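Local coordinates for cobalamin biosynthesis protein CobN (Mycobacterium tuberculosis, PDB 7C6O) that forms the large, catalytic subunit of cobaltochelatase, the enzyme complex that inserts cobalt into the corrin ring during cobalamin biosynthesis, at residues Leu581-Asn593 / Ala601-Pro615. Residues are numbered along the deposited sequence; the frame is centred on the assembly and turned at random.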
ATOM      1  N   LEU A 581      -5.628  -5.595 -18.046  1.00 13.24           N
ATOM      2  CA  LEU A 581      -4.325  -4.995 -18.322  1.00 16.40           C
ATOM      3  C   LEU A 581      -3.423  -5.883 -19.173  1.00 17.62           C
ATOM      4  O   LEU A 581      -2.666  -5.370 -20.006  1.00 17.99           O
ATOM      5  CB  LEU A 581      -3.620  -4.648 -17.008  1.00 14.99           C
ATOM      6  CG  LEU A 581      -2.355  -3.794 -17.118  1.00 15.66           C
ATOM      7  CD1 LEU A 581      -2.645  -2.502 -17.875  1.00 17.37           C
ATOM      8  CD2 LEU A 581      -1.803  -3.486 -15.733  1.00 14.84           C
ATOM      9  N   GLY A 582      -3.479  -7.199 -18.978  1.00 15.27           N
ATOM     10  CA  GLY A 582      -2.666  -8.100 -19.784  1.00 16.83           C
ATOM     11  C   GLY A 582      -1.180  -7.860 -19.595  1.00 15.27           C
ATOM     12  O   GLY A 582      -0.692  -7.669 -18.476  1.00 15.04           O
ATOM     13  N   ASP A 583      -0.447  -7.865 -20.709  1.00 13.84           N
ATOM     14  CA  ASP A 583       0.997  -7.661 -20.714  1.00 15.37           C
ATOM     15  C   ASP A 583       1.400  -6.191 -20.779  1.00 16.99           C
ATOM     16  O   ASP A 583       2.598  -5.899 -20.871  1.00 18.69           O
ATOM     17  CB  ASP A 583       1.637  -8.400 -21.897  1.00 18.52           C
ATOM     18  CG  ASP A 583       1.491  -9.907 -21.804  1.00 21.68           C
ATOM     19  OD1 ASP A 583       1.341 -10.430 -20.681  1.00 23.60           O
ATOM     20  OD2 ASP A 583       1.538 -10.570 -22.862  1.00 24.46           O
ATOM     21  N   LEU A 584       0.450  -5.265 -20.732  1.00 14.46           N
ATOM     22  CA  LEU A 584       0.761  -3.849 -20.941  1.00 13.07           C
ATOM     23  C   LEU A 584       1.626  -3.295 -19.817  1.00 15.57           C
ATOM     24  O   LEU A 584       1.230  -3.373 -18.645  1.00 14.66           O
ATOM     25  CB  LEU A 584      -0.525  -3.036 -21.044  1.00 15.66           C
ATOM     26  CG  LEU A 584      -1.327  -3.131 -22.337  1.00 18.05           C
ATOM     27  CD1 LEU A 584      -2.693  -2.497 -22.141  1.00 16.82           C
ATOM     28  CD2 LEU A 584      -0.579  -2.453 -23.475  1.00 17.66           C
ATOM     29  N   PRO A 585       2.798  -2.732 -20.114  1.00 13.66           N
ATOM     30  CA  PRO A 585       3.560  -2.033 -19.074  1.00 13.89           C
ATOM     31  C   PRO A 585       2.760  -0.862 -18.525  1.00 14.05           C
ATOM     32  O   PRO A 585       2.093  -0.139 -19.269  1.00 15.93           O
ATOM     33  CB  PRO A 585       4.821  -1.561 -19.810  1.00 12.87           C
ATOM     34  CG  PRO A 585       4.937  -2.483 -20.994  1.00 14.75           C
ATOM     35  CD  PRO A 585       3.522  -2.780 -21.397  1.00 13.82           C
ATOM     36  N   LEU A 586       2.817  -0.689 -17.207  1.00 14.64           N
ATOM     37  CA  LEU A 586       2.069   0.356 -16.516  1.00 13.73           C
ATOM     38  C   LEU A 586       3.035   1.227 -15.726  1.00 15.16           C
ATOM     39  O   LEU A 586       3.733   0.738 -14.829  1.00 15.54           O
ATOM     40  CB  LEU A 586       1.004  -0.248 -15.595  1.00 15.71           C
ATOM     41  CG  LEU A 586       0.202   0.714 -14.711  1.00 15.14           C
ATOM     42  CD1 LEU A 586      -0.555   1.733 -15.551  1.00 17.72           C
ATOM     43  CD2 LEU A 586      -0.756  -0.055 -13.800  1.00 11.20           C
ATOM     44  N   ILE A 587       3.073   2.512 -16.064  1.00 14.96           N
ATOM     45  CA  ILE A 587       3.901   3.503 -15.386  1.00 15.08           C
ATOM     46  C   ILE A 587       2.963   4.464 -14.671  1.00 13.76           C
ATOM     47  O   ILE A 587       1.989   4.941 -15.265  1.00 13.94           O
ATOM     48  CB  ILE A 587       4.815   4.235 -16.383  1.00 15.36           C
ATOM     49  CG1 ILE A 587       5.696   3.220 -17.117  1.00 18.14           C
ATOM     50  CG2 ILE A 587       5.662   5.279 -15.666  1.00 14.25           C
ATOM     51  CD1 ILE A 587       6.274   3.735 -18.410  1.00 21.05           C
ATOM     52  N   TYR A 588       3.251   4.747 -13.403  1.00 13.23           N
ATOM     53  CA  TYR A 588       2.235   5.243 -12.476  1.00 14.90           C
ATOM     54  C   TYR A 588       2.813   6.307 -11.553  1.00 14.12           C
ATOM     55  O   TYR A 588       3.293   5.999 -10.454  1.00 12.88           O
ATOM     56  CB  TYR A 588       1.664   4.080 -11.665  1.00 13.40           C
ATOM     57  CG  TYR A 588       0.201   4.164 -11.284  1.00 15.65           C
ATOM     58  CD1 TYR A 588      -0.405   5.377 -10.983  1.00 15.38           C
ATOM     59  CD2 TYR A 588      -0.568   3.008 -11.207  1.00 18.02           C
ATOM     60  CE1 TYR A 588      -1.746   5.432 -10.620  1.00 16.91           C
ATOM     61  CE2 TYR A 588      -1.900   3.053 -10.851  1.00 19.60           C
ATOM     62  CZ  TYR A 588      -2.484   4.262 -10.558  1.00 18.50           C
ATOM     63  OH  TYR A 588      -3.812   4.290 -10.204  1.00 21.47           O
ATOM     64  N   PRO A 589       2.788   7.574 -11.967  1.00 14.63           N
ATOM     65  CA  PRO A 589       3.133   8.655 -11.031  1.00 12.31           C
ATOM     66  C   PRO A 589       2.227   8.603  -9.807  1.00 14.60           C
ATOM     67  O   PRO A 589       1.008   8.470  -9.926  1.00 12.48           O
ATOM     68  CB  PRO A 589       2.910   9.925 -11.858  1.00 12.02           C
ATOM     69  CG  PRO A 589       3.091   9.475 -13.281  1.00 14.33           C
ATOM     70  CD  PRO A 589       2.541   8.078 -13.330  1.00 14.98           C
ATOM     71  N   PHE A 590       2.832   8.687  -8.622  1.00 12.90           N
ATOM     72  CA  PHE A 590       2.090   8.369  -7.411  1.00 13.95           C
ATOM     73  C   PHE A 590       2.601   9.178  -6.230  1.00 15.53           C
ATOM     74  O   PHE A 590       3.809   9.322  -6.044  1.00 13.94           O
ATOM     75  CB  PHE A 590       2.181   6.873  -7.092  1.00 14.07           C
ATOM     76  CG  PHE A 590       0.903   6.297  -6.578  1.00 12.46           C
ATOM     77  CD1 PHE A 590       0.549   6.446  -5.249  1.00 12.24           C
ATOM     78  CD2 PHE A 590       0.046   5.622  -7.428  1.00 14.38           C
ATOM     79  CE1 PHE A 590      -0.638   5.927  -4.777  1.00 13.52           C
ATOM     80  CE2 PHE A 590      -1.142   5.096  -6.964  1.00 13.86           C
ATOM     81  CZ  PHE A 590      -1.485   5.245  -5.640  1.00 11.25           C
ATOM     82  N   LEU A 591       1.672   9.683  -5.422  1.00 15.11           N
ATOM     83  CA  LEU A 591       2.031  10.518  -4.282  1.00 13.62           C
ATOM     84  C   LEU A 591       2.873   9.736  -3.276  1.00 12.10           C
ATOM     85  O   LEU A 591       2.527   8.615  -2.897  1.00 13.44           O
ATOM     86  CB  LEU A 591       0.762  11.050  -3.620  1.00 13.59           C
ATOM     87  CG  LEU A 591       0.932  11.948  -2.397  1.00 16.92           C
ATOM     88  CD1 LEU A 591       1.763  13.185  -2.731  1.00 16.69           C
ATOM     89  CD2 LEU A 591      -0.432  12.340  -1.844  1.00 15.55           C
ATOM     90  N   VAL A 592       3.974  10.351  -2.831  1.00 11.11           N
ATOM     91  CA  VAL A 592       4.970   9.645  -2.025  1.00 12.67           C
ATOM     92  C   VAL A 592       4.414   9.231  -0.665  1.00 13.41           C
ATOM     93  O   VAL A 592       4.826   8.202  -0.111  1.00 12.36           O
ATOM     94  CB  VAL A 592       6.241  10.508  -1.879  1.00 14.57           C
ATOM     95  CG1 VAL A 592       5.926  11.834  -1.186  1.00 15.16           C
ATOM     96  CG2 VAL A 592       7.330   9.749  -1.123  1.00 13.99           C
ATOM     97  N   ASN A 593       3.480   9.996  -0.097  1.00 12.78           N
ATOM     98  CA  ASN A 593       2.969   9.688   1.233  1.00 13.00           C
ATOM     99  C   ASN A 593       1.671   8.886   1.197  1.00 11.58           C
ATOM    100  O   ASN A 593       0.945   8.851   2.196  1.00 14.17           O
ATOM    101  CB  ASN A 593       2.785  10.966   2.054  1.00 15.98           C
ATOM    102  CG  ASN A 593       1.665  11.842   1.538  1.00 18.88           C
ATOM    103  OD1 ASN A 593       1.814  12.518   0.523  1.00 19.84           O
ATOM    104  ND2 ASN A 593       0.545  11.857   2.249  1.00 20.09           N
ATOM    105  N   ALA A 601      -1.195  -0.948  -6.652  1.00 12.06           N
ATOM    106  CA  ALA A 601      -0.921  -0.917  -8.084  1.00 12.63           C
ATOM    107  C   ALA A 601       0.325  -1.727  -8.423  1.00 13.31           C
ATOM    108  O   ALA A 601       0.365  -2.408  -9.453  1.00 12.08           O
ATOM    109  CB  ALA A 601      -0.775   0.528  -8.559  1.00 14.20           C
ATOM    110  N   LYS A 602       1.350  -1.666  -7.565  1.00 12.33           N
ATOM    111  CA  LYS A 602       2.563  -2.450  -7.794  1.00 11.07           C
ATOM    112  C   LYS A 602       2.263  -3.941  -7.841  1.00 13.16           C
ATOM    113  O   LYS A 602       2.847  -4.677  -8.644  1.00 14.28           O
ATOM    114  CB  LYS A 602       3.594  -2.174  -6.697  1.00 11.27           C
ATOM    115  CG  LYS A 602       4.175  -0.769  -6.679  1.00 11.42           C
ATOM    116  CD  LYS A 602       4.988  -0.537  -5.405  1.00 13.43           C
ATOM    117  CE  LYS A 602       6.290  -1.330  -5.395  1.00 13.20           C
ATOM    118  NZ  LYS A 602       7.319  -0.727  -6.291  1.00 16.20           N
ATOM    119  N   ARG A 603       1.355  -4.407  -6.983  1.00 12.66           N
ATOM    120  CA  ARG A 603       1.166  -5.834  -6.764  1.00 13.28           C
ATOM    121  C   ARG A 603       0.029  -6.440  -7.570  1.00 13.53           C
ATOM    122  O   ARG A 603       0.112  -7.618  -7.935  1.00 14.80           O
ATOM    123  CB  ARG A 603       0.936  -6.107  -5.274  1.00  9.72           C
ATOM    124  CG  ARG A 603       2.093  -5.638  -4.411  1.00 13.35           C
ATOM    125  CD  ARG A 603       1.877  -5.922  -2.934  1.00 10.16           C
ATOM    126  NE  ARG A 603       3.044  -5.503  -2.161  1.00 10.52           N
ATOM    127  CZ  ARG A 603       3.159  -5.616  -0.841  1.00 13.27           C
ATOM    128  NH1 ARG A 603       2.176  -6.143  -0.122  1.00 11.56           N
ATOM    129  NH2 ARG A 603       4.264  -5.195  -0.242  1.00 13.21           N
ATOM    130  N   ARG A 604      -1.029  -5.684  -7.865  1.00 12.88           N
ATOM    131  CA  ARG A 604      -2.148  -6.226  -8.626  1.00 12.89           C
ATOM    132  C   ARG A 604      -2.165  -5.758 -10.078  1.00 14.41           C
ATOM    133  O   ARG A 604      -2.996  -6.234 -10.857  1.00 14.90           O
ATOM    134  CB  ARG A 604      -3.477  -5.878  -7.940  1.00 11.80           C
ATOM    135  CG  ARG A 604      -3.550  -6.366  -6.493  1.00 13.73           C
ATOM    136  CD  ARG A 604      -4.928  -6.185  -5.866  1.00 13.25           C
ATOM    137  NE  ARG A 604      -5.853  -7.275  -6.184  1.00 13.13           N
ATOM    138  CZ  ARG A 604      -6.986  -7.118  -6.860  1.00 11.22           C
ATOM    139  NH1 ARG A 604      -7.340  -5.913  -7.289  1.00 10.55           N
ATOM    140  NH2 ARG A 604      -7.772  -8.161  -7.098  1.00 12.89           N
ATOM    141  N   ALA A 605      -1.253  -4.861 -10.470  1.00 11.84           N
ATOM    142  CA  ALA A 605      -1.202  -4.394 -11.851  1.00 13.61           C
ATOM    143  C   ALA A 605       0.235  -4.162 -12.313  1.00 16.12           C
ATOM    144  O   ALA A 605       0.476  -3.329 -13.195  1.00 14.76           O
ATOM    145  CB  ALA A 605      -2.028  -3.116 -12.028  1.00 12.45           C
ATOM    146  N   HIS A 606       1.189  -4.901 -11.732  1.00 13.45           N
ATOM    147  CA  HIS A 606       2.624  -4.834 -12.019  1.00 14.20           C
ATOM    148  C   HIS A 606       3.128  -3.423 -12.312  1.00 11.38           C
ATOM    149  O   HIS A 606       3.978  -3.233 -13.187  1.00 15.44           O
ATOM    150  CB  HIS A 606       2.989  -5.768 -13.183  1.00 13.83           C
ATOM    151  CG  HIS A 606       2.227  -5.509 -14.446  1.00 14.90           C
ATOM    152  ND1 HIS A 606       1.105  -6.230 -14.797  1.00 14.73           N
ATOM    153  CD2 HIS A 606       2.437  -4.627 -15.453  1.00 12.32           C
ATOM    154  CE1 HIS A 606       0.652  -5.797 -15.960  1.00 14.56           C
ATOM    155  NE2 HIS A 606       1.440  -4.823 -16.377  1.00 14.78           N
ATOM    156  N   ALA A 607       2.636  -2.436 -11.570  1.00 12.47           N
ATOM    157  CA  ALA A 607       2.947  -1.050 -11.884  1.00 13.10           C
ATOM    158  C   ALA A 607       4.394  -0.713 -11.543  1.00 15.83           C
ATOM    159  O   ALA A 607       4.958  -1.219 -10.569  1.00 13.58           O
ATOM    160  CB  ALA A 607       2.009  -0.109 -11.127  1.00 14.99           C
ATOM    161  N   VAL A 608       4.992   0.143 -12.365  1.00 13.42           N
ATOM    162  CA  VAL A 608       6.236   0.829 -12.033  1.00  9.90           C
ATOM    163  C   VAL A 608       5.850   2.227 -11.575  1.00 13.22           C
ATOM    164  O   VAL A 608       5.460   3.070 -12.390  1.00 13.04           O
ATOM    165  CB  VAL A 608       7.201   0.881 -13.225  1.00 13.84           C
ATOM    166  CG1 VAL A 608       8.434   1.710 -12.878  1.00 13.16           C
ATOM    167  CG2 VAL A 608       7.606  -0.525 -13.655  1.00 14.01           C
ATOM    168  N   LEU A 609       5.930   2.477 -10.272  1.00 12.59           N
ATOM    169  CA  LEU A 609       5.614   3.797  -9.752  1.00 13.93           C
ATOM    170  C   LEU A 609       6.750   4.770 -10.038  1.00 14.04           C
ATOM    171  O   LEU A 609       7.923   4.395 -10.088  1.00 14.54           O
ATOM    172  CB  LEU A 609       5.362   3.747  -8.244  1.00 12.50           C
ATOM    173  CG  LEU A 609       4.327   2.757  -7.711  1.00 13.50           C
ATOM    174  CD1 LEU A 609       4.149   2.956  -6.216  1.00 15.64           C
ATOM    175  CD2 LEU A 609       2.994   2.891  -8.440  1.00 11.26           C
ATOM    176  N   VAL A 610       6.386   6.033 -10.240  1.00 14.47           N
ATOM    177  CA  VAL A 610       7.329   7.145 -10.215  1.00 12.18           C
ATOM    178  C   VAL A 610       6.757   8.115  -9.193  1.00 15.79           C
ATOM    179  O   VAL A 610       5.856   8.898  -9.514  1.00 15.43           O
ATOM    180  CB  VAL A 610       7.503   7.816 -11.582  1.00 12.94           C
ATOM    181  CG1 VAL A 610       8.516   8.954 -11.487  1.00 15.34           C
ATOM    182  CG2 VAL A 610       7.935   6.804 -12.627  1.00 12.48           C
ATOM    183  N   ASP A 611       7.244   8.055  -7.957  1.00 14.68           N
ATOM    184  CA  ASP A 611       6.536   8.811  -6.939  1.00 12.64           C
ATOM    185  C   ASP A 611       6.840  10.300  -7.076  1.00 13.53           C
ATOM    186  O   ASP A 611       7.838  10.707  -7.676  1.00 17.21           O
ATOM    187  CB  ASP A 611       6.835   8.285  -5.527  1.00 14.45           C
ATOM    188  CG  ASP A 611       8.290   8.417  -5.109  1.00 17.13           C
ATOM    189  OD1 ASP A 611       9.097   9.057  -5.809  1.00 16.63           O
ATOM    190  OD2 ASP A 611       8.621   7.858  -4.040  1.00 18.79           O
ATOM    191  N   HIS A 612       5.927  11.117  -6.556  1.00 12.55           N
ATOM    192  CA  HIS A 612       6.022  12.558  -6.718  1.00 12.67           C
ATOM    193  C   HIS A 612       5.827  13.259  -5.382  1.00 13.14           C
ATOM    194  O   HIS A 612       5.294  12.697  -4.420  1.00 12.05           O
ATOM    195  CB  HIS A 612       5.016  13.091  -7.763  1.00 11.89           C
ATOM    196  CG  HIS A 612       3.577  12.990  -7.354  1.00 12.27           C
ATOM    197  ND1 HIS A 612       3.005  13.826  -6.420  1.00 15.12           N
ATOM    198  CD2 HIS A 612       2.585  12.174  -7.784  1.00 14.53           C
ATOM    199  CE1 HIS A 612       1.727  13.518  -6.276  1.00 13.16           C
ATOM    200  NE2 HIS A 612       1.447  12.520  -7.094  1.00 13.16           N
ATOM    201  N   LEU A 613       6.270  14.511  -5.350  1.00 12.31           N
ATOM    202  CA  LEU A 613       6.325  15.278  -4.120  1.00 14.23           C
ATOM    203  C   LEU A 613       4.923  15.576  -3.589  1.00 14.24           C
ATOM    204  O   LEU A 613       3.933  15.595  -4.326  1.00 12.59           O
ATOM    205  CB  LEU A 613       7.091  16.582  -4.358  1.00 12.23           C
ATOM    206  CG  LEU A 613       7.524  17.388  -3.132  1.00 15.57           C
ATOM    207  CD1 LEU A 613       8.438  16.564  -2.239  1.00 16.71           C
ATOM    208  CD2 LEU A 613       8.206  18.672  -3.566  1.00 16.40           C
ATOM    209  N   ILE A 614       4.855  15.797  -2.281  1.00 13.76           N
ATOM    210  CA  ILE A 614       3.645  16.273  -1.615  1.00 12.37           C
ATOM    211  C   ILE A 614       3.314  17.666  -2.142  1.00 15.92           C
ATOM    212  O   ILE A 614       4.197  18.346  -2.685  1.00 14.23           O
ATOM    213  CB  ILE A 614       3.828  16.282  -0.090  1.00 13.50           C
ATOM    214  CG1 ILE A 614       4.922  17.278   0.305  1.00 14.83           C
ATOM    215  CG2 ILE A 614       4.163  14.880   0.409  1.00 12.79           C
ATOM    216  CD1 ILE A 614       4.960  17.594   1.786  1.00 14.15           C
ATOM    217  N   PRO A 615       2.075  18.133  -2.014  1.00 14.43           N
ATOM    218  CA  PRO A 615       1.760  19.512  -2.402  1.00 15.82           C
ATOM    219  C   PRO A 615       2.560  20.501  -1.574  1.00 15.00           C
ATOM    220  O   PRO A 615       3.051  20.159  -0.487  1.00 17.61           O
ATOM    221  CB  PRO A 615       0.253  19.631  -2.113  1.00 16.20           C
ATOM    222  CG  PRO A 615      -0.055  18.515  -1.168  1.00 15.81           C
ATOM    223  CD  PRO A 615       0.883  17.408  -1.537  1.00 14.39           C
TER
HETATM  224  O   HOH W   1       4.757  -2.302 -15.683  1.00 17.88           O
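The imidazole of His-612 lies across the backbone of Leu-591, whose CA sits over one ring face, 3.7 Å from the centroid, in a CH-pi contact. With CG between the backbone N and the carbonyl carbon (chi1 68°), the ring leans over the neighbouring strand, and Leu-591 CD1 packs on CE1. A hydrogen bond from His-612 ND1 to Leu-613 O, 2.9 Å long, helps fix the ring's rotation.

At the other end of the contact His-606 also reaches across. His-606 NE2 donates a hydrogen bond to Leu-584 O at 2.7 Å, almost straight (176°) and in the ring plane, though above the carbonyl plane; Leu-581 CD2 packs against CE1. Nearby, a water links Leu-586 N to His-606 O, just ahead of the regular pairing.

From Leu-586 O to Val-592 N, strands 586-591 and 608-612 pair in parallel, their amides and carbonyls bonding in turn, with His-612 N and O taking part at the far end. On one side of the sheet Tyr-588 CD2 and CE2 both lie 3.6 Å from Ala-601 CB, while Leu-609 CD2 touches both Tyr-588 CB and Phe-590 CD2; the tyrosine hydroxyl bonds to Glu-562 and Gly-559. On the other, Ile-587 CG2 and Val-610 CG2 meet side by side.

The unit is a classic beta-alpha-beta crossover: helix 595-604 joins the two strands, strand 551-555 pairs with the far edge of 586-591, and helix 807-815 packs on Ile-587, Val-610 and His-612.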